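Local coordinates for D-methionine-binding lipoprotein MetQ (Escherichia coli, PDB 4YAH) that binds methionine and delivers it to an ATP-driven permease as the substrate-binding lipoprotein of an ABC transporter, at residues P113-L127 against L191-T203. Residues are numbered along the deposited sequence; the frame is centred on the assembly and turned at random.
Sequences PIAGYSKKIKSLDEL and LDDAQIALAVINT. With MET (methionine), chain B.
With chi1 at 178°, Ser118 swings OG away from its own backbone N and over to Ala197, whose O it meets at 2.6 Å from above the carbonyl plane. The same OG accepts from the backbone N of Lys120 and of Ile121, an ST turn and an ST motif just after strand 115-117. Without the hydroxyl, as with an alanine here, Ala197 O would probably lose this donor and both amides their common acceptor, freeing the turn to shift. Lys120 runs extended as far as its last torsion, where the chain turns (chi4 60°) and places NZ between Asp193 O (2.7 Å) and Ile196 O (2.9 Å), at the ends of a type I turn; Lys119 NZ takes the syn lone pair of Asp192 OD1 in an exposed salt bridge. Strands 115-117 and 196-201 are antiparallel neighbours in the five-stranded mixed sheet of one lobe of this two-lobed periplasmic-binding-protein fold, Tyr117 and Ala199 forming a hydrogen-bonded pair (Tyr117 N to Ala199 O 2.7 Å). CD2 of the Tyr117 ring packs on Ile201 CG1 (3.8 Å), while a water joins its OH to Ile201 O and Thr203 OG1. Asn202 ND2 donates an almost straight bond (167°) to OXT of the bound methionine, 2.8 Å away.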
loop_
_atom_site.group_PDB
_atom_site.type_symbol
_atom_site.label_atom_id
_atom_site.label_comp_id
_atom_site.label_asym_id
_atom_site.label_seq_id
_atom_site.Cartn_x
_atom_site.Cartn_y
_atom_site.Cartn_z
ATOM N N PRO A 113 -5.310 2.579 -5.686
ATOM C CA PRO A 113 -6.180 1.450 -6.037
ATOM C C PRO A 113 -5.353 0.289 -6.582
ATOM O O PRO A 113 -4.490 0.474 -7.434
ATOM C CB PRO A 113 -7.127 2.046 -7.085
ATOM C CG PRO A 113 -7.175 3.536 -6.735
ATOM C CD PRO A 113 -5.729 3.823 -6.350
ATOM N N ILE A 114 -5.580 -0.888 -6.026
ATOM C CA ILE A 114 -4.721 -2.022 -6.300
ATOM C C ILE A 114 -5.192 -2.741 -7.564
ATOM O O ILE A 114 -6.377 -2.729 -7.895
ATOM C CB ILE A 114 -4.681 -2.983 -5.103
ATOM C CG1 ILE A 114 -3.444 -3.870 -5.168
ATOM C CG2 ILE A 114 -5.984 -3.768 -4.975
ATOM C CD1 ILE A 114 -3.206 -4.634 -3.867
ATOM N N ALA A 115 -4.243 -3.355 -8.262
ATOM C CA ALA A 115 -4.540 -3.994 -9.544
ATOM C C ALA A 115 -3.994 -5.411 -9.622
ATOM O O ALA A 115 -3.111 -5.803 -8.860
ATOM C CB ALA A 115 -3.987 -3.161 -10.673
ATOM N N GLY A 116 -4.578 -6.179 -10.535
ATOM C CA GLY A 116 -4.075 -7.491 -10.908
ATOM C C GLY A 116 -3.226 -7.363 -12.163
ATOM O O GLY A 116 -3.578 -6.621 -13.083
ATOM N N TYR A 117 -2.100 -8.065 -12.178
ATOM C CA TYR A 117 -1.114 -7.984 -13.253
ATOM C C TYR A 117 -0.722 -9.365 -13.711
ATOM O O TYR A 117 -0.853 -10.326 -12.964
ATOM C CB TYR A 117 0.161 -7.257 -12.808
ATOM C CG TYR A 117 -0.028 -5.863 -12.260
ATOM C CD1 TYR A 117 0.040 -4.753 -13.086
ATOM C CD2 TYR A 117 -0.265 -5.652 -10.901
ATOM C CE1 TYR A 117 -0.121 -3.466 -12.580
ATOM C CE2 TYR A 117 -0.427 -4.376 -10.382
ATOM C CZ TYR A 117 -0.355 -3.286 -11.221
ATOM O OH TYR A 117 -0.508 -2.006 -10.731
ATOM N N SER A 118 -0.206 -9.456 -14.936
ATOM C CA SER A 118 0.294 -10.720 -15.439
ATOM C C SER A 118 1.343 -10.515 -16.520
ATOM O O SER A 118 1.269 -9.546 -17.273
ATOM C CB SER A 118 -0.844 -11.553 -16.010
ATOM O OG SER A 118 -0.315 -12.751 -16.523
ATOM N N LYS A 119 2.317 -11.418 -16.583
ATOM C CA LYS A 119 3.248 -11.455 -17.714
ATOM C C LYS A 119 2.936 -12.653 -18.627
ATOM O O LYS A 119 3.668 -12.919 -19.589
ATOM C CB LYS A 119 4.695 -11.479 -17.207
ATOM C CG LYS A 119 5.077 -10.175 -16.523
ATOM C CD LYS A 119 6.504 -10.166 -15.965
ATOM C CE LYS A 119 7.518 -10.002 -17.065
ATOM N NZ LYS A 119 8.862 -9.814 -16.464
ATOM N N LYS A 120 1.837 -13.352 -18.349
ATOM C CA LYS A 120 1.429 -14.528 -19.140
ATOM C C LYS A 120 0.134 -14.345 -19.929
ATOM O O LYS A 120 -0.026 -14.968 -20.986
ATOM C CB LYS A 120 1.291 -15.749 -18.240
ATOM C CG LYS A 120 2.639 -16.135 -17.624
ATOM C CD LYS A 120 2.538 -17.332 -16.714
ATOM C CE LYS A 120 3.876 -17.689 -16.120
ATOM N NZ LYS A 120 4.422 -16.556 -15.332
ATOM N N ILE A 121 -0.773 -13.514 -19.420
ATOM C CA ILE A 121 -2.077 -13.263 -20.038
ATOM C C ILE A 121 -2.389 -11.770 -20.082
ATOM O O ILE A 121 -1.815 -10.979 -19.324
ATOM C CB ILE A 121 -3.214 -14.000 -19.292
ATOM C CG1 ILE A 121 -3.451 -13.433 -17.878
ATOM C CG2 ILE A 121 -2.918 -15.482 -19.233
ATOM C CD1 ILE A 121 -4.625 -14.051 -17.142
ATOM N N LYS A 122 -3.300 -11.394 -20.977
ATOM C CA LYS A 122 -3.717 -10.007 -21.135
ATOM C C LYS A 122 -5.159 -9.812 -20.682
ATOM O O LYS A 122 -5.621 -8.691 -20.538
ATOM C CB LYS A 122 -3.572 -9.562 -22.591
ATOM C CG LYS A 122 -2.187 -9.024 -22.964
ATOM C CD LYS A 122 -1.514 -9.843 -24.058
ATOM C CE LYS A 122 -2.347 -9.927 -25.338
ATOM N NZ LYS A 122 -1.579 -10.503 -26.485
ATOM N N SER A 123 -5.867 -10.918 -20.482
ATOM C CA SER A 123 -7.288 -10.868 -20.155
ATOM C C SER A 123 -7.694 -12.092 -19.362
ATOM O O SER A 123 -7.068 -13.156 -19.485
ATOM C CB SER A 123 -8.117 -10.782 -21.444
ATOM O OG SER A 123 -9.351 -11.446 -21.298
ATOM N N LEU A 124 -8.766 -11.970 -18.590
ATOM C CA LEU A 124 -9.257 -13.104 -17.822
ATOM C C LEU A 124 -9.799 -14.190 -18.747
ATOM O O LEU A 124 -9.931 -15.335 -18.332
ATOM C CB LEU A 124 -10.327 -12.669 -16.822
ATOM C CG LEU A 124 -9.792 -11.742 -15.717
ATOM C CD1 LEU A 124 -10.887 -11.388 -14.723
ATOM C CD2 LEU A 124 -8.572 -12.350 -14.999
ATOM N N ASP A 125 -10.073 -13.837 -20.002
ATOM C CA ASP A 125 -10.473 -14.838 -21.007
ATOM C C ASP A 125 -9.419 -15.922 -21.160
ATOM O O ASP A 125 -9.725 -17.043 -21.574
ATOM C CB ASP A 125 -10.687 -14.200 -22.378
ATOM C CG ASP A 125 -11.943 -13.358 -22.454
ATOM O OD1 ASP A 125 -12.780 -13.431 -21.529
ATOM O OD2 ASP A 125 -12.090 -12.627 -23.458
ATOM N N GLU A 126 -8.166 -15.564 -20.874
ATOM C CA GLU A 126 -7.034 -16.472 -21.057
ATOM C C GLU A 126 -6.631 -17.227 -19.798
ATOM O O GLU A 126 -5.690 -18.019 -19.825
ATOM C CB GLU A 126 -5.799 -15.714 -21.531
ATOM C CG GLU A 126 -5.921 -14.879 -22.780
ATOM C CD GLU A 126 -4.693 -13.969 -22.932
ATOM O OE1 GLU A 126 -3.567 -14.492 -23.097
ATOM O OE2 GLU A 126 -4.834 -12.734 -22.852
ATOM N N LEU A 127 -7.299 -16.962 -18.685
ATOM C CA LEU A 127 -6.903 -17.575 -17.424
ATOM C C LEU A 127 -7.302 -19.052 -17.386
ATOM O O LEU A 127 -8.483 -19.392 -17.305
ATOM C CB LEU A 127 -7.517 -16.811 -16.248
ATOM C CG LEU A 127 -7.047 -17.193 -14.849
ATOM C CD1 LEU A 127 -5.547 -16.922 -14.680
ATOM C CD2 LEU A 127 -7.833 -16.422 -13.820
ATOM N N LEU A 191 5.708 -12.644 -10.737
ATOM C CA LEU A 191 5.164 -12.624 -12.098
ATOM C C LEU A 191 5.951 -13.488 -13.067
ATOM O O LEU A 191 5.398 -13.964 -14.059
ATOM C CB LEU A 191 5.141 -11.207 -12.650
ATOM C CG LEU A 191 4.154 -10.239 -12.004
ATOM C CD1 LEU A 191 4.427 -8.842 -12.479
ATOM C CD2 LEU A 191 2.699 -10.653 -12.317
ATOM N N ASP A 192 7.246 -13.654 -12.807
ATOM C CA ASP A 192 8.110 -14.445 -13.674
ATOM C C ASP A 192 8.107 -15.929 -13.316
ATOM O O ASP A 192 8.680 -16.737 -14.042
ATOM C CB ASP A 192 9.561 -13.927 -13.601
ATOM C CG ASP A 192 9.717 -12.489 -14.099
ATOM O OD1 ASP A 192 9.219 -12.184 -15.208
ATOM O OD2 ASP A 192 10.376 -11.663 -13.389
ATOM N N ASP A 193 7.507 -16.295 -12.186
ATOM C CA ASP A 193 7.448 -17.699 -11.788
ATOM C C ASP A 193 6.651 -18.479 -12.837
ATOM O O ASP A 193 5.629 -17.993 -13.338
ATOM C CB ASP A 193 6.814 -17.859 -10.409
ATOM C CG ASP A 193 6.806 -19.309 -9.933
ATOM O OD1 ASP A 193 7.736 -19.702 -9.196
ATOM O OD2 ASP A 193 5.870 -20.058 -10.289
ATOM N N ALA A 194 7.105 -19.691 -13.145
ATOM C CA ALA A 194 6.552 -20.434 -14.268
ATOM C C ALA A 194 5.078 -20.741 -14.102
ATOM O O ALA A 194 4.374 -20.905 -15.096
ATOM C CB ALA A 194 7.337 -21.726 -14.478
ATOM N N GLN A 195 4.599 -20.825 -12.869
ATOM C CA GLN A 195 3.198 -21.183 -12.634
ATOM C C GLN A 195 2.278 -20.006 -12.244
ATOM O O GLN A 195 1.064 -20.181 -12.167
ATOM C CB GLN A 195 3.121 -22.265 -11.558
ATOM C CG GLN A 195 3.791 -23.583 -11.959
ATOM C CD GLN A 195 3.250 -24.172 -13.264
ATOM O OE1 GLN A 195 2.067 -24.041 -13.585
ATOM N NE2 GLN A 195 4.129 -24.816 -14.028
ATOM N N ILE A 196 2.838 -18.814 -12.023
ATOM C CA ILE A 196 2.016 -17.676 -11.591
ATOM C C ILE A 196 1.421 -16.940 -12.788
ATOM O O ILE A 196 2.117 -16.258 -13.537
ATOM C CB ILE A 196 2.835 -16.696 -10.724
ATOM C CG1 ILE A 196 3.382 -17.411 -9.479
ATOM C CG2 ILE A 196 2.016 -15.481 -10.360
ATOM C CD1 ILE A 196 2.365 -17.846 -8.500
ATOM N N ALA A 197 0.109 -17.092 -12.956
ATOM C CA ALA A 197 -0.596 -16.549 -14.105
ATOM C C ALA A 197 -1.115 -15.141 -13.898
ATOM O O ALA A 197 -1.422 -14.429 -14.860
ATOM C CB ALA A 197 -1.763 -17.470 -14.461
ATOM N N LEU A 198 -1.196 -14.744 -12.632
ATOM C CA LEU A 198 -1.864 -13.523 -12.239
ATOM C C LEU A 198 -1.377 -13.171 -10.841
ATOM O O LEU A 198 -1.195 -14.059 -10.016
ATOM C CB LEU A 198 -3.382 -13.734 -12.272
ATOM C CG LEU A 198 -4.311 -12.577 -11.933
ATOM C CD1 LEU A 198 -4.206 -11.472 -12.964
ATOM C CD2 LEU A 198 -5.748 -13.112 -11.859
ATOM N N ALA A 199 -1.141 -11.885 -10.604
ATOM C CA ALA A 199 -0.756 -11.406 -9.270
ATOM C C ALA A 199 -1.466 -10.102 -8.927
ATOM O O ALA A 199 -1.494 -9.175 -9.737
ATOM C CB ALA A 199 0.750 -11.204 -9.180
ATOM N N VAL A 200 -1.998 -10.024 -7.714
ATOM C CA VAL A 200 -2.540 -8.772 -7.194
ATOM C C VAL A 200 -1.418 -8.124 -6.391
ATOM O O VAL A 200 -0.946 -8.696 -5.418
ATOM C CB VAL A 200 -3.783 -8.991 -6.324
ATOM C CG1 VAL A 200 -4.295 -7.675 -5.792
ATOM C CG2 VAL A 200 -4.871 -9.663 -7.138
ATOM N N ILE A 201 -0.991 -6.947 -6.832
ATOM C CA ILE A 201 0.240 -6.334 -6.343
ATOM C C ILE A 201 -0.001 -4.906 -5.880
ATOM O O ILE A 201 -0.530 -4.088 -6.626
ATOM C CB ILE A 201 1.338 -6.296 -7.428
ATOM C CG1 ILE A 201 1.453 -7.656 -8.119
ATOM C CG2 ILE A 201 2.663 -5.886 -6.825
ATOM C CD1 ILE A 201 2.553 -7.751 -9.194
ATOM N N ASN A 202 0.396 -4.599 -4.647
ATOM C CA ASN A 202 0.349 -3.222 -4.196
ATOM C C ASN A 202 1.120 -2.322 -5.140
ATOM O O ASN A 202 2.215 -2.645 -5.564
ATOM C CB ASN A 202 0.941 -3.068 -2.790
ATOM C CG ASN A 202 0.278 -3.966 -1.772
ATOM O OD1 ASN A 202 0.681 -5.116 -1.584
ATOM N ND2 ASN A 202 -0.738 -3.442 -1.088
ATOM N N THR A 203 0.569 -1.158 -5.422
ATOM C CA THR A 203 1.224 -0.232 -6.322
ATOM C C THR A 203 2.608 0.174 -5.824
ATOM O O THR A 203 3.470 0.472 -6.644
ATOM C CB THR A 203 0.337 0.982 -6.543
ATOM O OG1 THR A 203 -0.936 0.519 -7.003
ATOM C CG2 THR A 203 0.926 1.914 -7.579
HETATM N N MET B . 0.690 1.482 -0.299
HETATM C CA MET B . 0.008 0.234 0.046
HETATM C C MET B . -1.357 0.216 -0.599
HETATM O O MET B . -2.085 1.204 -0.461
HETATM C CB MET B . -0.131 0.091 1.565
HETATM C CG MET B . -0.658 -1.260 2.024
HETATM S SD MET B . -0.828 -1.413 3.815
HETATM C CE MET B . 0.892 -1.574 4.293
HETATM O OXT MET B . -1.739 -0.789 -1.232
HETATM O O HOH W 1 -2.570 2.443 -7.478
HETATM O O HOH W 2 -1.325 -2.011 -8.167
HETATM O O HOH W 3 2.722 -13.543 -14.755
#